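Local coordinates for YesW protein (Bacillus subtilis, PDB 2ZUX) that cleaves the rhamnogalacturonan backbone of plant cell-wall pectin internally by elimination, as a secreted lyase of polysaccharide lyase family 11 requiring calcium or manganese, at residues A[328-333]-A[337-342]; A[272-277]-A[547-552]; A[292-297]-A[344-349]; A[416-421]-A[561-566]; A[3-8]-A[182-187]. All blocks are in the same frame, centred on the assembly; numbering follows the deposited sequence.

Interaction 1 (A[328-333]-A[337-342]). With CA (calcium ion), chain L; CA (calcium ion), chain K.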
# COMPACT_ATOMS: atom_id res chain seq x y z
N LEU A 328 -5.25 6.39 -5.49
CA LEU A 328 -6.60 5.85 -5.68
C LEU A 328 -6.89 4.87 -4.55
O LEU A 328 -5.99 4.52 -3.77
CB LEU A 328 -6.76 5.20 -7.06
CG LEU A 328 -5.73 4.18 -7.57
CD1 LEU A 328 -5.73 2.88 -6.77
CD2 LEU A 328 -6.01 3.88 -9.04
N SER A 329 -8.14 4.45 -4.44
CA SER A 329 -8.52 3.37 -3.53
C SER A 329 -9.34 2.35 -4.30
O SER A 329 -9.88 2.65 -5.37
CB SER A 329 -9.36 3.88 -2.36
OG SER A 329 -8.75 4.96 -1.68
N ILE A 330 -9.44 1.15 -3.74
CA ILE A 330 -10.21 0.06 -4.34
C ILE A 330 -11.03 -0.59 -3.25
O ILE A 330 -10.49 -0.99 -2.22
CB ILE A 330 -9.28 -1.03 -4.94
CG1 ILE A 330 -8.22 -0.43 -5.87
CG2 ILE A 330 -10.11 -2.11 -5.64
CD1 ILE A 330 -8.75 0.04 -7.18
N ALA A 331 -12.34 -0.71 -3.48
CA ALA A 331 -13.22 -1.29 -2.47
C ALA A 331 -14.54 -1.66 -3.11
O ALA A 331 -14.97 -1.04 -4.08
CB ALA A 331 -13.46 -0.30 -1.33
N ASP A 332 -15.21 -2.64 -2.51
CA ASP A 332 -16.59 -2.92 -2.88
C ASP A 332 -17.46 -1.91 -2.15
O ASP A 332 -17.71 -2.05 -0.95
CB ASP A 332 -16.97 -4.36 -2.51
CG ASP A 332 -18.44 -4.66 -2.76
OD1 ASP A 332 -19.09 -3.91 -3.52
OD2 ASP A 332 -18.94 -5.65 -2.19
N VAL A 333 -17.90 -0.88 -2.86
CA VAL A 333 -18.64 0.21 -2.25
C VAL A 333 -20.15 0.03 -2.37
O VAL A 333 -20.90 0.61 -1.59
CB VAL A 333 -18.25 1.60 -2.84
CG1 VAL A 333 -16.76 1.86 -2.67
CG2 VAL A 333 -18.69 1.73 -4.32
N GLY A 337 -20.17 -7.41 -4.02
CA GLY A 337 -19.03 -8.32 -3.87
C GLY A 337 -17.85 -8.00 -4.78
O GLY A 337 -16.74 -8.51 -4.59
N LYS A 338 -18.10 -7.14 -5.76
CA LYS A 338 -17.13 -6.77 -6.78
C LYS A 338 -16.52 -5.41 -6.44
O LYS A 338 -17.20 -4.53 -5.92
CB LYS A 338 -17.81 -6.72 -8.14
CG LYS A 338 -18.51 -8.03 -8.49
CD LYS A 338 -19.22 -7.94 -9.83
CE LYS A 338 -19.92 -9.25 -10.16
NZ LYS A 338 -21.06 -9.53 -9.23
N ASP A 339 -15.23 -5.25 -6.73
CA ASP A 339 -14.54 -4.00 -6.41
C ASP A 339 -14.80 -2.88 -7.40
O ASP A 339 -14.80 -3.09 -8.61
CB ASP A 339 -13.03 -4.23 -6.28
CG ASP A 339 -12.66 -4.99 -5.03
OD1 ASP A 339 -13.37 -4.86 -4.01
OD2 ASP A 339 -11.65 -5.71 -5.07
N GLU A 340 -15.00 -1.70 -6.84
CA GLU A 340 -15.03 -0.46 -7.58
C GLU A 340 -13.74 0.30 -7.32
O GLU A 340 -12.95 -0.04 -6.42
CB GLU A 340 -16.25 0.35 -7.16
CG GLU A 340 -17.59 -0.20 -7.70
CD GLU A 340 -18.09 -1.44 -6.96
OE1 GLU A 340 -18.04 -1.48 -5.70
OE2 GLU A 340 -18.55 -2.41 -7.63
N ILE A 341 -13.51 1.34 -8.12
CA ILE A 341 -12.28 2.13 -8.06
C ILE A 341 -12.64 3.55 -7.64
O ILE A 341 -13.45 4.21 -8.30
CB ILE A 341 -11.57 2.15 -9.42
CG1 ILE A 341 -11.23 0.72 -9.89
CG2 ILE A 341 -10.31 3.01 -9.36
CD1 ILE A 341 -11.12 0.56 -11.39
N ILE A 342 -12.05 4.01 -6.53
CA ILE A 342 -12.20 5.39 -6.08
C ILE A 342 -11.03 6.17 -6.66
O ILE A 342 -9.88 6.03 -6.21
CB ILE A 342 -12.25 5.50 -4.54
CG1 ILE A 342 -13.40 4.66 -3.95
CG2 ILE A 342 -12.38 6.96 -4.10
CD1 ILE A 342 -14.78 4.99 -4.51
CA CA L . -19.16 -3.55 -5.77
CA CA K . -20.46 -2.67 -8.98

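Interaction 2 (A[272-277]-A[547-552])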
# COMPACT_ATOMS: atom_id res chain seq x y z
N ILE A 272 -4.79 -3.34 -7.87
CA ILE A 272 -5.40 -4.66 -7.95
C ILE A 272 -6.85 -4.52 -7.48
O ILE A 272 -7.11 -3.93 -6.44
CB ILE A 272 -4.67 -5.67 -7.05
CG1 ILE A 272 -3.20 -5.84 -7.45
CG2 ILE A 272 -5.40 -7.01 -7.04
CD1 ILE A 272 -2.94 -6.43 -8.83
N ALA A 273 -7.78 -5.07 -8.27
CA ALA A 273 -9.21 -4.98 -7.98
C ALA A 273 -9.89 -6.30 -8.32
O ALA A 273 -9.63 -6.87 -9.37
CB ALA A 273 -9.84 -3.87 -8.78
N TYR A 274 -10.78 -6.77 -7.44
CA TYR A 274 -11.54 -8.00 -7.70
C TYR A 274 -12.81 -7.63 -8.46
O TYR A 274 -13.91 -7.60 -7.89
CB TYR A 274 -11.85 -8.73 -6.40
CG TYR A 274 -10.66 -9.45 -5.78
CD1 TYR A 274 -10.73 -10.81 -5.48
CD2 TYR A 274 -9.46 -8.77 -5.52
CE1 TYR A 274 -9.64 -11.48 -4.92
CE2 TYR A 274 -8.37 -9.44 -4.96
CZ TYR A 274 -8.47 -10.78 -4.67
OH TYR A 274 -7.40 -11.43 -4.12
N LEU A 275 -12.64 -7.34 -9.75
CA LEU A 275 -13.74 -6.87 -10.60
C LEU A 275 -14.84 -7.91 -10.78
O LEU A 275 -16.01 -7.55 -10.97
CB LEU A 275 -13.20 -6.43 -11.96
CG LEU A 275 -12.10 -5.36 -11.93
CD1 LEU A 275 -11.50 -5.19 -13.30
CD2 LEU A 275 -12.62 -4.05 -11.38
N ASP A 276 -14.46 -9.18 -10.71
CA ASP A 276 -15.44 -10.27 -10.83
C ASP A 276 -15.93 -10.78 -9.47
O ASP A 276 -16.75 -11.70 -9.42
CB ASP A 276 -14.92 -11.41 -11.74
CG ASP A 276 -13.77 -12.19 -11.14
OD1 ASP A 276 -13.54 -12.11 -9.92
OD2 ASP A 276 -13.10 -12.93 -11.90
N GLY A 277 -15.45 -10.18 -8.39
CA GLY A 277 -15.89 -10.51 -7.04
C GLY A 277 -15.24 -11.74 -6.42
O GLY A 277 -15.53 -12.09 -5.28
N TYR A 547 -7.91 -3.71 3.00
CA TYR A 547 -6.56 -3.49 3.50
C TYR A 547 -5.53 -4.14 2.58
O TYR A 547 -4.53 -3.51 2.23
CB TYR A 547 -6.43 -4.03 4.93
CG TYR A 547 -5.10 -3.69 5.57
CD1 TYR A 547 -4.97 -2.60 6.41
CD2 TYR A 547 -3.97 -4.47 5.32
CE1 TYR A 547 -3.74 -2.28 6.99
CE2 TYR A 547 -2.75 -4.17 5.88
CZ TYR A 547 -2.64 -3.09 6.72
OH TYR A 547 -1.41 -2.82 7.27
N ARG A 548 -5.76 -5.39 2.19
CA ARG A 548 -4.78 -6.09 1.36
C ARG A 548 -4.55 -5.35 0.05
O ARG A 548 -3.43 -5.26 -0.45
CB ARG A 548 -5.24 -7.53 1.07
CG ARG A 548 -4.32 -8.33 0.14
CD ARG A 548 -2.95 -8.46 0.77
NE ARG A 548 -1.92 -9.07 -0.07
CZ ARG A 548 -1.08 -8.40 -0.85
NH1 ARG A 548 -1.20 -7.08 -1.01
NH2 ARG A 548 -0.14 -9.06 -1.52
N LEU A 549 -5.64 -4.83 -0.51
CA LEU A 549 -5.54 -4.07 -1.75
C LEU A 549 -4.82 -2.74 -1.53
O LEU A 549 -4.09 -2.29 -2.41
CB LEU A 549 -6.92 -3.86 -2.39
CG LEU A 549 -7.65 -5.17 -2.72
CD1 LEU A 549 -9.00 -4.87 -3.35
CD2 LEU A 549 -6.82 -6.06 -3.64
N GLY A 550 -5.02 -2.13 -0.36
CA GLY A 550 -4.27 -0.93 0.02
C GLY A 550 -2.77 -1.14 0.07
O GLY A 550 -1.99 -0.26 -0.33
N ILE A 551 -2.35 -2.31 0.54
CA ILE A 551 -0.92 -2.61 0.56
C ILE A 551 -0.40 -2.71 -0.87
O ILE A 551 0.68 -2.19 -1.18
CB ILE A 551 -0.60 -3.87 1.39
CG1 ILE A 551 -1.08 -3.69 2.84
CG2 ILE A 551 0.90 -4.19 1.32
CD1 ILE A 551 -0.66 -2.39 3.51
N ALA A 552 -1.18 -3.31 -1.77
CA ALA A 552 -0.76 -3.39 -3.16
C ALA A 552 -0.59 -2.01 -3.81
O ALA A 552 0.34 -1.83 -4.58
CB ALA A 552 -1.72 -4.26 -3.98
O HOH W 1 -4.98 -2.58 -5.15

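Interaction 3 (A[292-297]-A[344-349]). With CA (calcium ion), chain K.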
# COMPACT_ATOMS: atom_id res chain seq x y z
N THR A 292 -8.36 11.35 -18.96
CA THR A 292 -8.16 10.29 -17.99
C THR A 292 -8.59 8.97 -18.61
O THR A 292 -9.67 8.88 -19.20
CB THR A 292 -9.01 10.56 -16.73
OG1 THR A 292 -8.58 11.79 -16.14
CG2 THR A 292 -8.87 9.45 -15.72
N MET A 293 -7.74 7.95 -18.48
CA MET A 293 -8.08 6.61 -18.95
C MET A 293 -7.74 5.57 -17.90
O MET A 293 -6.76 5.70 -17.17
CB MET A 293 -7.36 6.27 -20.26
CG MET A 293 -7.72 7.17 -21.43
SD MET A 293 -6.89 6.69 -22.96
CE MET A 293 -7.70 5.13 -23.31
N LEU A 294 -8.57 4.53 -17.83
CA LEU A 294 -8.33 3.37 -16.97
C LEU A 294 -8.55 2.12 -17.80
O LEU A 294 -9.53 2.04 -18.54
CB LEU A 294 -9.28 3.35 -15.77
CG LEU A 294 -9.18 4.48 -14.73
CD1 LEU A 294 -10.03 5.68 -15.14
CD2 LEU A 294 -9.64 3.98 -13.38
N VAL A 295 -7.64 1.16 -17.68
CA VAL A 295 -7.79 -0.12 -18.36
C VAL A 295 -7.61 -1.24 -17.35
O VAL A 295 -6.75 -1.17 -16.48
CB VAL A 295 -6.76 -0.27 -19.51
CG1 VAL A 295 -6.90 -1.62 -20.20
CG2 VAL A 295 -6.93 0.84 -20.55
N ALA A 296 -8.46 -2.26 -17.48
CA ALA A 296 -8.42 -3.45 -16.64
C ALA A 296 -7.93 -4.65 -17.42
O ALA A 296 -8.28 -4.82 -18.60
CB ALA A 296 -9.78 -3.72 -16.05
N TYR A 297 -7.13 -5.47 -16.76
CA TYR A 297 -6.57 -6.70 -17.33
C TYR A 297 -6.72 -7.87 -16.37
O TYR A 297 -6.76 -7.68 -15.16
CB TYR A 297 -5.07 -6.54 -17.57
CG TYR A 297 -4.63 -5.39 -18.44
CD1 TYR A 297 -4.34 -5.60 -19.78
CD2 TYR A 297 -4.45 -4.11 -17.91
CE1 TYR A 297 -3.91 -4.55 -20.59
CE2 TYR A 297 -4.02 -3.06 -18.71
CZ TYR A 297 -3.75 -3.29 -20.05
OH TYR A 297 -3.31 -2.26 -20.84
N GLY A 344 -9.88 9.50 -6.96
CA GLY A 344 -9.98 10.88 -6.51
C GLY A 344 -11.43 11.28 -6.33
O GLY A 344 -12.14 10.70 -5.51
N SER A 345 -11.87 12.27 -7.11
CA SER A 345 -13.23 12.81 -7.00
C SER A 345 -14.25 12.04 -7.82
O SER A 345 -15.44 12.38 -7.82
CB SER A 345 -13.22 14.28 -7.42
OG SER A 345 -12.46 15.05 -6.50
N MET A 346 -13.81 11.01 -8.52
CA MET A 346 -14.74 10.18 -9.29
C MET A 346 -14.63 8.72 -8.89
O MET A 346 -13.72 8.33 -8.14
CB MET A 346 -14.50 10.37 -10.79
CG MET A 346 -13.26 9.67 -11.30
SD MET A 346 -12.85 10.17 -12.97
CE MET A 346 -12.26 8.62 -13.67
N ALA A 347 -15.57 7.91 -9.37
CA ALA A 347 -15.54 6.48 -9.10
C ALA A 347 -15.90 5.74 -10.36
O ALA A 347 -16.70 6.23 -11.18
CB ALA A 347 -16.48 6.11 -7.98
N VAL A 348 -15.30 4.56 -10.52
CA VAL A 348 -15.47 3.71 -11.69
C VAL A 348 -15.97 2.36 -11.21
O VAL A 348 -15.43 1.79 -10.26
CB VAL A 348 -14.14 3.57 -12.46
CG1 VAL A 348 -14.30 2.67 -13.70
CG2 VAL A 348 -13.61 4.94 -12.86
N ASP A 349 -17.00 1.85 -11.89
CA ASP A 349 -17.62 0.58 -11.52
C ASP A 349 -16.75 -0.61 -11.93
O ASP A 349 -15.79 -0.46 -12.69
CB ASP A 349 -19.00 0.50 -12.18
CG ASP A 349 -20.00 -0.32 -11.38
OD1 ASP A 349 -19.65 -0.93 -10.35
OD2 ASP A 349 -21.18 -0.33 -11.81
CA CA K . -20.46 -2.67 -8.98

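Interaction 4 (A[416-421]-A[561-566]). With CA (calcium ion), chain I.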
# COMPACT_ATOMS: atom_id res chain seq x y z
N GLY A 416 -4.54 15.37 3.94
CA GLY A 416 -5.69 15.06 4.77
C GLY A 416 -5.54 13.67 5.33
O GLY A 416 -4.96 12.81 4.66
N MET A 417 -6.04 13.46 6.55
CA MET A 417 -5.95 12.16 7.21
C MET A 417 -7.29 11.69 7.73
O MET A 417 -8.18 12.50 7.99
CB MET A 417 -4.95 12.23 8.37
CG MET A 417 -3.62 11.57 8.08
SD MET A 417 -3.72 9.78 7.93
CE MET A 417 -4.14 9.33 9.62
N ALA A 418 -7.42 10.38 7.87
CA ALA A 418 -8.59 9.77 8.48
C ALA A 418 -8.11 8.68 9.41
O ALA A 418 -7.34 7.80 9.00
CB ALA A 418 -9.50 9.19 7.41
N ALA A 419 -8.55 8.75 10.67
CA ALA A 419 -8.19 7.76 11.70
C ALA A 419 -9.03 7.97 12.94
O ALA A 419 -9.35 9.11 13.29
CB ALA A 419 -6.72 7.85 12.06
N ASP A 420 -9.39 6.88 13.60
CA ASP A 420 -10.06 6.98 14.89
C ASP A 420 -9.01 7.35 15.94
O ASP A 420 -8.25 6.48 16.40
CB ASP A 420 -10.74 5.67 15.28
CG ASP A 420 -11.59 5.82 16.53
OD1 ASP A 420 -11.72 6.96 17.04
OD2 ASP A 420 -12.15 4.81 17.01
N ILE A 421 -8.96 8.63 16.29
CA ILE A 421 -7.99 9.13 17.27
C ILE A 421 -8.66 9.66 18.54
O ILE A 421 -7.98 9.93 19.52
CB ILE A 421 -7.07 10.21 16.66
CG1 ILE A 421 -7.83 11.51 16.34
CG2 ILE A 421 -6.37 9.66 15.41
CD1 ILE A 421 -6.94 12.63 15.87
N PRO A 561 -1.87 5.77 3.27
CA PRO A 561 -1.98 4.68 4.23
C PRO A 561 -3.14 3.74 3.94
O PRO A 561 -4.12 4.15 3.30
CB PRO A 561 -2.21 5.40 5.56
CG PRO A 561 -2.90 6.68 5.18
CD PRO A 561 -2.26 7.07 3.87
N PRO A 562 -3.05 2.49 4.39
CA PRO A 562 -4.11 1.53 4.14
C PRO A 562 -5.26 1.62 5.14
O PRO A 562 -5.09 2.11 6.26
CB PRO A 562 -3.39 0.19 4.27
CG PRO A 562 -2.32 0.45 5.30
CD PRO A 562 -1.91 1.90 5.11
N HIS A 563 -6.42 1.13 4.70
CA HIS A 563 -7.63 1.08 5.52
C HIS A 563 -8.27 -0.29 5.47
O HIS A 563 -8.06 -1.05 4.53
CB HIS A 563 -8.62 2.13 5.02
CG HIS A 563 -8.28 3.51 5.46
ND1 HIS A 563 -7.60 4.42 4.67
CD2 HIS A 563 -8.50 4.13 6.65
CE1 HIS A 563 -7.42 5.54 5.36
NE2 HIS A 563 -7.96 5.38 6.56
N THR A 564 -9.06 -0.60 6.49
CA THR A 564 -9.81 -1.85 6.52
C THR A 564 -11.21 -1.66 5.91
O THR A 564 -11.74 -0.54 5.86
CB THR A 564 -9.92 -2.39 7.96
OG1 THR A 564 -10.35 -1.34 8.82
CG2 THR A 564 -8.58 -2.91 8.44
N SER A 565 -11.81 -2.76 5.47
CA SER A 565 -13.16 -2.73 4.90
C SER A 565 -14.24 -2.50 5.96
O SER A 565 -15.37 -2.13 5.62
CB SER A 565 -13.46 -4.04 4.18
OG SER A 565 -13.56 -5.13 5.08
N PHE A 566 -13.88 -2.76 7.22
CA PHE A 566 -14.77 -2.63 8.36
C PHE A 566 -14.23 -1.52 9.26
O PHE A 566 -13.06 -1.12 9.15
CB PHE A 566 -14.86 -3.96 9.13
CG PHE A 566 -13.54 -4.44 9.63
CD1 PHE A 566 -13.10 -4.11 10.91
CD2 PHE A 566 -12.70 -5.19 8.81
CE1 PHE A 566 -11.86 -4.53 11.38
CE2 PHE A 566 -11.45 -5.62 9.28
CZ PHE A 566 -11.03 -5.28 10.56
CA CA I . -13.50 8.43 17.04
O HOH W 2 -14.26 6.37 17.99

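Interaction 5 (A[3-8]-A[182-187]). With CA (calcium ion), chain G.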
# COMPACT_ATOMS: atom_id res chain seq x y z
N ARG A 3 -13.58 -14.72 -1.76
CA ARG A 3 -12.47 -14.15 -2.54
C ARG A 3 -11.19 -14.94 -2.38
O ARG A 3 -10.86 -15.39 -1.29
CB ARG A 3 -12.17 -12.72 -2.08
CG ARG A 3 -13.19 -11.72 -2.44
CD ARG A 3 -12.65 -10.34 -2.17
NE ARG A 3 -13.60 -9.36 -2.64
CZ ARG A 3 -13.29 -8.14 -3.04
NH1 ARG A 3 -12.02 -7.73 -3.02
NH2 ARG A 3 -14.25 -7.34 -3.47
N GLN A 4 -10.44 -15.05 -3.47
CA GLN A 4 -9.08 -15.55 -3.41
C GLN A 4 -8.24 -14.65 -2.50
O GLN A 4 -8.19 -13.43 -2.71
CB GLN A 4 -8.47 -15.59 -4.80
CG GLN A 4 -7.04 -16.08 -4.84
CD GLN A 4 -6.31 -15.62 -6.09
OE1 GLN A 4 -6.72 -15.91 -7.22
NE2 GLN A 4 -5.23 -14.86 -5.90
N MET A 5 -7.62 -15.23 -1.48
CA MET A 5 -6.65 -14.51 -0.64
C MET A 5 -5.45 -15.42 -0.39
O MET A 5 -5.47 -16.59 -0.77
CB MET A 5 -7.29 -14.02 0.67
CG MET A 5 -8.46 -13.05 0.44
SD MET A 5 -8.03 -11.44 -0.29
CE MET A 5 -7.64 -10.49 1.19
N GLU A 6 -4.40 -14.89 0.23
CA GLU A 6 -3.14 -15.62 0.34
C GLU A 6 -3.16 -16.67 1.43
O GLU A 6 -3.67 -16.44 2.52
CB GLU A 6 -1.99 -14.64 0.59
CG GLU A 6 -1.63 -13.83 -0.65
CD GLU A 6 -1.14 -12.42 -0.35
OE1 GLU A 6 -1.54 -11.83 0.68
OE2 GLU A 6 -0.36 -11.89 -1.18
N ALA A 7 -2.60 -17.83 1.12
CA ALA A 7 -2.30 -18.83 2.14
C ALA A 7 -1.09 -18.33 2.93
O ALA A 7 0.03 -18.29 2.41
CB ALA A 7 -2.04 -20.19 1.51
N LEU A 8 -1.33 -17.93 4.17
CA LEU A 8 -0.29 -17.36 5.01
C LEU A 8 0.12 -18.33 6.10
O LEU A 8 -0.72 -19.11 6.60
CB LEU A 8 -0.75 -16.03 5.63
CG LEU A 8 -0.96 -14.87 4.65
CD1 LEU A 8 -1.48 -13.63 5.37
CD2 LEU A 8 0.31 -14.52 3.85
N MET A 182 2.73 -3.40 -9.32
CA MET A 182 1.74 -4.23 -8.66
C MET A 182 2.31 -5.60 -8.36
O MET A 182 2.85 -6.26 -9.25
CB MET A 182 0.49 -4.37 -9.53
CG MET A 182 -0.37 -3.11 -9.58
SD MET A 182 -0.97 -2.60 -7.95
CE MET A 182 -0.05 -1.08 -7.69
N VAL A 183 2.20 -6.00 -7.11
CA VAL A 183 2.67 -7.31 -6.68
C VAL A 183 1.47 -8.09 -6.17
O VAL A 183 0.81 -7.67 -5.22
CB VAL A 183 3.75 -7.19 -5.57
CG1 VAL A 183 4.29 -8.57 -5.20
CG2 VAL A 183 4.89 -6.27 -6.02
N TYR A 184 1.18 -9.22 -6.80
CA TYR A 184 -0.04 -9.94 -6.45
C TYR A 184 -0.04 -11.28 -7.14
O TYR A 184 0.54 -11.43 -8.21
CB TYR A 184 -1.29 -9.15 -6.87
CG TYR A 184 -2.43 -9.34 -5.90
CD1 TYR A 184 -2.50 -8.58 -4.73
CD2 TYR A 184 -3.44 -10.28 -6.13
CE1 TYR A 184 -3.53 -8.76 -3.83
CE2 TYR A 184 -4.47 -10.47 -5.22
CZ TYR A 184 -4.51 -9.70 -4.07
OH TYR A 184 -5.52 -9.86 -3.13
N ASP A 185 -0.72 -12.25 -6.53
CA ASP A 185 -0.98 -13.52 -7.19
C ASP A 185 -2.17 -13.34 -8.12
O ASP A 185 -3.32 -13.61 -7.75
CB ASP A 185 -1.24 -14.62 -6.16
CG ASP A 185 -1.49 -15.97 -6.79
OD1 ASP A 185 -1.19 -16.15 -7.99
OD2 ASP A 185 -2.00 -16.85 -6.06
N LEU A 186 -1.90 -12.86 -9.34
CA LEU A 186 -2.94 -12.55 -10.31
C LEU A 186 -3.64 -13.79 -10.85
O LEU A 186 -4.84 -13.74 -11.14
CB LEU A 186 -2.37 -11.75 -11.48
CG LEU A 186 -2.06 -10.27 -11.20
CD1 LEU A 186 -1.18 -9.70 -12.30
CD2 LEU A 186 -3.34 -9.46 -11.04
N ASP A 187 -2.90 -14.89 -11.02
CA ASP A 187 -3.47 -16.08 -11.66
C ASP A 187 -3.99 -17.15 -10.69
O ASP A 187 -4.65 -18.10 -11.11
CB ASP A 187 -2.53 -16.68 -12.72
CG ASP A 187 -1.22 -17.17 -12.14
OD1 ASP A 187 -1.01 -17.08 -10.91
OD2 ASP A 187 -0.38 -17.65 -12.93
CA CA G . 0.70 -16.52 -9.48
O HOH W 3 -6.64 -15.49 -9.93
O HOH W 4 -1.63 -11.98 -3.82
O HOH W 5 2.52 -17.80 -10.51

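Interaction 1 (A[328-333]-A[337-342])
Asp332 and Glu340 face each other at the loop end of a beta hairpin in the propeller domain, strand 329-331 pairing antiparallel with strand 340-343, and together they seize a calcium ion in the connecting loop. Asp332 OD1 lies 2.3 Å from the calcium in chain L, while Glu340 spans the same ion with both carboxylate oxygens and passes OE2 on to the calcium in chain K at 2.4 Å. Glu340 can do this because its chain folds back at chi2 (76°), which also sets OE1 in front of Val333 N, 2.9 Å away and nearly on the C-O axis. Lys338 contributes its carbonyl O to the first ion; Asp334 and Asp336 complete that site. On the other face of the hairpin, Ile330 and Ile341 lie side by side and point the same way, CD1 of Ile330 resting 3.7 Å from CG1 of Ile341. The CG2 branch of Ile330 meets Asp339 CB roughly at right angles, beside a carboxylate that is salt-bridged to Arg3; Leu549 of helix 547-553 is a further neighbour of Ile330. An alanine in place of Ile330 would lose both branches and is likely to open a gap beside Ile341 and Asp339. The loop itself is closed by Gly337 N, which meets Asp332 OD2 at 2.8 Å from above the carboxylate plane.

Interaction 2 (A[272-277]-A[547-552])
This is a buried apolar contact between a beta strand and a helix: the end of strand 268-273, an outermost strand of its four-stranded propeller sheet, packs against helix 547-553, the centre of the contact lying about 10 Å from the centre of the molecule. Leu549 carries it. Its CD2 methyl sits among three groups, 3.8 Å from Ile272 CG2, 3.9 Å from Tyr274 CE2 and 3.5 Å from the carbonyl O of Ile272. The side chains of Ile272 and Leu549 meet at about a right angle, whereas the Tyr274 ring is approached obliquely. With CG anti to its own carbonyl carbon (chi1 -59°), Leu549 brings both methyls up to the strand, CD1 meeting the Ile272 carbonyl as well. Nearly one turn further on, Ala552 CB rests 4.1 Å from Ile272 CG1, so Ile272 spans two successive turns of the helix. Were Leu549 an alanine, Ile272 and the Tyr274 ring would probably be left with a gap where CD2 now fills the space between strand and helix. Strands 182-184 and 329-331 also reach Leu549, through Tyr184 and Ile330, and the Tyr274 hydroxyl is hydrogen-bonded to Gln4 O. The polar link is a single water that accepts from Ile272 N at 2.8 Å and donates to Leu549 O at 2.9 Å.

Interaction 3 (A[292-297]-A[344-349])
Met346 reaches across to Thr292 and Leu294 from strand 346-348, and the contact is carried by the end of its chain. CB, CG and SD lead outward without themselves touching segment 292-297, and a bend at chi3 (-143°) then carries CE to the methyls of Thr292 and Leu294. The terminal CE does the touching: it lies 4.0 Å from Thr292 CG2, the two side chains meeting tip to tip, and the same distance from Leu294 CD1, the Leu294 and Met346 side chains sliding past each other in opposite directions. Leu294 turns its other branch to the residue two further along strand 346-348, CD2 lying 4.1 Å from Val348 CG2. Phe343 adjoins both Thr292 and Leu294, while Thr292 OG1 is taken by Ala290 O. Beyond the packing, Asp349 binds the chain K calcium through OD1 at 2.4 Å. With the nearest CA atoms 8.9 Å apart, at Leu294 and Val348, these are separate sheets packed through side chains, as neighbouring blades of a beta-propeller are.

Interaction 4 (A[416-421]-A[561-566])
The backbones come closest at Met417 and Pro561, whose CA atoms are 9.0 Å apart, so the extended strand 416-419 and the irregular segment 561-566 meet through side chains and one carbonyl. The imidazole of His563 turns its edge to the strand: NE2 points at Ala418 O at 3.5 Å, with the oxygen near the ring plane and an N-H...O angle of 165°, a straight but weak hydrogen bond. Ala418 CB lies alongside, 4.2 Å from the same NE2. Next to it, Met417 swings its sulfur toward the proline ring, SD resting 4.2 Å from Pro561 CG. His367 of strand 366-369 adjoins Met417, Ala418 and Pro561, and its ring meets that of His563 with the planes about perpendicular. Two residues after Ala418, just past the strand, Asp420 OD1 binds a calcium ion at 2.3 Å, in a site that also holds Glu429, backbone oxygens and a water. Because the bond to Ala418 O is long, the buried histidine is probably positioned as much by its packing against the His367 ring as by this N-H, which nevertheless gives NE2 a polar partner.

Interaction 5 (A[3-8]-A[182-187])
The backbone O of Asp185 receives the side-chain amide of Gln4, NE2 lying 2.9 Å from it in the plane of the carbonyl and in the plane of the amide itself, with an N-H...O angle of 161°. Gln4 gets there with CG anti to its backbone N (chi1 179°) and the chain extended beyond, crossing Asp185 at about a right angle. The other end of the amide is used too: a water 2.7 Å from Gln4 OE1 donates to it and also to Leu186 O, 2.8 Å away. Bonded at both ends, the amide is probably fixed against flipping. A second water lies over the centre of one face of the Tyr184 ring, 3.3 Å above its plane; it accepts from Asp185 N and donates to Glu6 OE2, whose carboxylate is also salt-bridged to Arg548. Met5 SD comes within 4.1 Å of Tyr184 OH, obliquely, the hydroxyl having its hydrogen bond with Tyr274 OH. The carboxylate of Asp185 binds calcium through OD1 at 2.4 Å, joined by Asp187 OD1 at 2.3 Å. Gln4 thus holds the backbone of a metal-binding residue from the second shell, tying the N-terminal segment to an aspartate-rich calcium loop, its site completed by Asp189, Lys191, Glu193 and a water, that follows the first strand of a propeller sheet.

Along the chain, interaction 5 closes first; interactions 1 and 3 then lie nested within the loop closed by interaction 2, whose segments alternate with those of interaction 4. Helix 547-553 lies between several of the contacts: the centres of interactions 1 and 5 lie about 8 and 9 Å from that of interaction 2, and Tyr274 links it to both. Interactions 1 and 3 share the sheet of strands 340-343 and 346-348 and a calcium ion, while 2 and 3 share that of strands 268-273 and 293-300. Interaction 4, about 22 Å from interaction 3 centre to centre, reaches interaction 2 through Tyr547 and Pro562. The helix thus brings the N-terminal segment together with strands of several propeller sheets, while interaction 3 joins two sheets directly.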